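Local structure of outer membrane porin protein 32 (Delftia acidovorans, 2FGQ) at residues A[220-225]-A[240-245]. The protein forms trimeric, anion-selective channels across the bacterial outer membrane and binds D-malate. Sequence-based numbering, arbitrary orientation.
Sequences SGLLQQ and SYMLGA
M242 bends over the strand opposite, its SD set against L222 CD1 at 3.4 Å and its CE hanging over G221 CA and S220 O. CG lies anti to the backbone N (chi1 164°), and further bends about chi2 and chi3 bring the thioether close over 220-225. With alanine at this position, L222 would probably lose the sulfur it packs on, and a gap is likely to open over G221 and beside F115. Beneath these side chains, 220-225 and 240-245 run antiparallel as part of the hairpin of strands 218-230 and 235-249, neighbouring staves of the 16-stranded porin barrel. S220 with G244, L222 with M242 and Q224 with S240 are hydrogen-bonded pairs, each closed by two N-H...O bonds; G221 with L243 and L223 with Y241 are the non-hydrogen-bonded pairs between them. In the first of these, G221 CA lies 3.2 Å from M242 O in a CA-H...O contact. The face of L222 and M242 looks into the channel, the L222 side chain about 10 Å from the bound D-malate; on it a water joins Q224 NE2 (2.8 Å) to S240 OG (2.7 Å), while Q224 OE1 is bound by T207 and S220 OG reaches the backbone O of Y104. On the outward face, L223 CD2 approaches the Y241 ring obliquely, 3.3 Å from Y241 CD2, and L243 CD1 rests 3.4 Å from S220 O.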
ATOM      1  N   SER A 220     -23.391  22.728  19.806  1.00 15.70           N
ATOM      2  CA  SER A 220     -22.437  23.055  18.752  1.00 16.64           C
ATOM      3  C   SER A 220     -23.187  23.475  17.486  1.00 17.22           C
ATOM      4  O   SER A 220     -24.213  22.931  17.191  1.00 16.90           O
ATOM      5  CB  SER A 220     -21.588  21.816  18.473  1.00 17.87           C
ATOM      6  OG  SER A 220     -20.458  22.175  17.690  1.00 19.46           O
ATOM      7  N   GLY A 221     -22.681  24.476  16.783  1.00 18.63           N
ATOM      8  CA  GLY A 221     -23.267  24.965  15.553  1.00 19.17           C
ATOM      9  C   GLY A 221     -22.210  25.358  14.514  1.00 19.56           C
ATOM     10  O   GLY A 221     -21.057  25.686  14.835  1.00 20.37           O
ATOM     11  N   LEU A 222     -22.613  25.316  13.245  1.00 18.83           N
ATOM     12  CA  LEU A 222     -21.702  25.592  12.120  1.00 17.72           C
ATOM     13  C   LEU A 222     -22.588  26.258  11.044  1.00 16.97           C
ATOM     14  O   LEU A 222     -23.713  25.808  10.797  1.00 15.88           O
ATOM     15  CB  LEU A 222     -21.139  24.289  11.541  1.00 21.12           C
ATOM     16  CG  LEU A 222     -19.765  23.664  11.874  1.00 21.61           C
ATOM     17  CD1 LEU A 222     -19.615  22.284  11.252  1.00 27.04           C
ATOM     18  CD2 LEU A 222     -18.581  24.510  11.408  1.00 17.77           C
ATOM     19  N   LEU A 223     -22.066  27.302  10.416  1.00 15.91           N
ATOM     20  CA  LEU A 223     -22.625  27.908   9.205  1.00 16.40           C
ATOM     21  C   LEU A 223     -21.524  27.950   8.159  1.00 14.50           C
ATOM     22  O   LEU A 223     -20.389  28.276   8.475  1.00 14.69           O
ATOM     23  CB  LEU A 223     -23.032  29.352   9.484  1.00 18.97           C
ATOM     24  CG  LEU A 223     -23.944  29.582  10.663  1.00 25.05           C
ATOM     25  CD1 LEU A 223     -23.941  31.049  10.974  1.00 29.19           C
ATOM     26  CD2 LEU A 223     -25.335  29.077  10.286  1.00 29.56           C
ATOM     27  N   GLN A 224     -21.862  27.690   6.906  1.00 13.05           N
ATOM     28  CA  GLN A 224     -20.879  27.699   5.862  1.00 12.32           C
ATOM     29  C   GLN A 224     -21.491  28.103   4.543  1.00 12.41           C
ATOM     30  O   GLN A 224     -22.592  27.663   4.213  1.00 14.90           O
ATOM     31  CB  GLN A 224     -20.264  26.292   5.676  1.00 12.89           C
ATOM     32  CG  GLN A 224     -19.064  26.239   4.750  1.00 13.40           C
ATOM     33  CD  GLN A 224     -18.469  24.843   4.697  1.00 14.91           C
ATOM     34  OE1 GLN A 224     -17.297  24.630   5.116  1.00 18.51           O
ATOM     35  NE2 GLN A 224     -19.252  23.879   4.220  1.00 13.74           N
ATOM     36  N   GLN A 225     -20.773  28.939   3.801  1.00 11.64           N
ATOM     37  CA  GLN A 225     -21.106  29.216   2.403  1.00 11.62           C
ATOM     38  C   GLN A 225     -19.959  28.769   1.543  1.00 11.97           C
ATOM     39  O   GLN A 225     -18.819  29.172   1.772  1.00 11.83           O
ATOM     40  CB  GLN A 225     -21.393  30.691   2.147  1.00 12.52           C
ATOM     41  CG  GLN A 225     -21.755  30.940   0.713  1.00 15.31           C
ATOM     42  CD  GLN A 225     -22.220  32.357   0.468  1.00 18.85           C
ATOM     43  OE1 GLN A 225     -21.427  33.200   0.075  1.00 25.18           O
ATOM     44  NE2 GLN A 225     -23.489  32.635   0.740  1.00 22.53           N
ATOM     45  N   SER A 240     -24.796  26.026   3.997  1.00 12.66           N
ATOM     46  CA  SER A 240     -24.954  24.834   4.825  1.00 12.89           C
ATOM     47  C   SER A 240     -24.983  25.228   6.292  1.00 13.16           C
ATOM     48  O   SER A 240     -24.213  26.072   6.725  1.00 14.93           O
ATOM     49  CB  SER A 240     -23.808  23.838   4.583  1.00 14.65           C
ATOM     50  OG  SER A 240     -23.725  23.436   3.216  1.00 14.73           O
ATOM     51  N   TYR A 241     -25.891  24.640   7.048  1.00 13.88           N
ATOM     52  CA  TYR A 241     -26.132  25.012   8.441  1.00 14.27           C
ATOM     53  C   TYR A 241     -26.256  23.758   9.288  1.00 14.40           C
ATOM     54  O   TYR A 241     -26.798  22.768   8.832  1.00 14.52           O
ATOM     55  CB  TYR A 241     -27.482  25.720   8.565  1.00 15.48           C
ATOM     56  CG  TYR A 241     -27.742  26.882   7.622  1.00 17.09           C
ATOM     57  CD1 TYR A 241     -28.123  26.678   6.313  1.00 16.19           C
ATOM     58  CD2 TYR A 241     -27.667  28.173   8.072  1.00 20.95           C
ATOM     59  CE1 TYR A 241     -28.390  27.735   5.465  1.00 18.86           C
ATOM     60  CE2 TYR A 241     -27.932  29.260   7.221  1.00 22.17           C
ATOM     61  CZ  TYR A 241     -28.283  29.018   5.907  1.00 20.51           C
ATOM     62  OH  TYR A 241     -28.576  30.066   5.053  1.00 23.23           O
ATOM     63  N   MET A 242     -25.760  23.793  10.520  1.00 13.77           N
ATOM     64  CA  MET A 242     -25.897  22.626  11.415  1.00 14.37           C
ATOM     65  C   MET A 242     -25.978  23.110  12.860  1.00 14.29           C
ATOM     66  O   MET A 242     -25.345  24.109  13.230  1.00 13.08           O
ATOM     67  CB  MET A 242     -24.697  21.704  11.184  1.00 16.55           C
ATOM     68  CG  MET A 242     -24.355  20.645  12.156  1.00 24.41           C
ATOM     69  SD  MET A 242     -22.447  20.843  12.490  1.00 29.95           S
ATOM     70  CE  MET A 242     -22.851  21.452  14.102  1.00 29.29           C
ATOM     71  N   LEU A 243     -26.810  22.420  13.630  1.00 13.46           N
ATOM     72  CA  LEU A 243     -26.920  22.605  15.071  1.00 13.96           C
ATOM     73  C   LEU A 243     -27.039  21.235  15.682  1.00 13.54           C
ATOM     74  O   LEU A 243     -27.829  20.406  15.224  1.00 14.37           O
ATOM     75  CB  LEU A 243     -28.177  23.416  15.440  1.00 16.15           C
ATOM     76  CG  LEU A 243     -28.263  23.896  16.895  1.00 21.12           C
ATOM     77  CD1 LEU A 243     -27.076  24.733  17.304  1.00 24.01           C
ATOM     78  CD2 LEU A 243     -29.509  24.737  17.074  1.00 24.31           C
ATOM     79  N   GLY A 244     -26.249  20.997  16.716  1.00 14.01           N
ATOM     80  CA  GLY A 244     -26.285  19.732  17.415  1.00 14.58           C
ATOM     81  C   GLY A 244     -26.044  19.836  18.892  1.00 14.35           C
ATOM     82  O   GLY A 244     -25.534  20.837  19.413  1.00 14.86           O
ATOM     83  N   ALA A 245     -26.395  18.758  19.571  1.00 14.80           N
ATOM     84  CA  ALA A 245     -26.143  18.626  20.993  1.00 15.86           C
ATOM     85  C   ALA A 245     -25.712  17.208  21.315  1.00 16.52           C
ATOM     86  O   ALA A 245     -26.131  16.258  20.660  1.00 16.81           O
ATOM     87  CB  ALA A 245     -27.363  18.967  21.780  1.00 17.21           C
TER
HETATM   88  O   HOH W   1     -21.318  24.490   2.471  1.00 18.57           O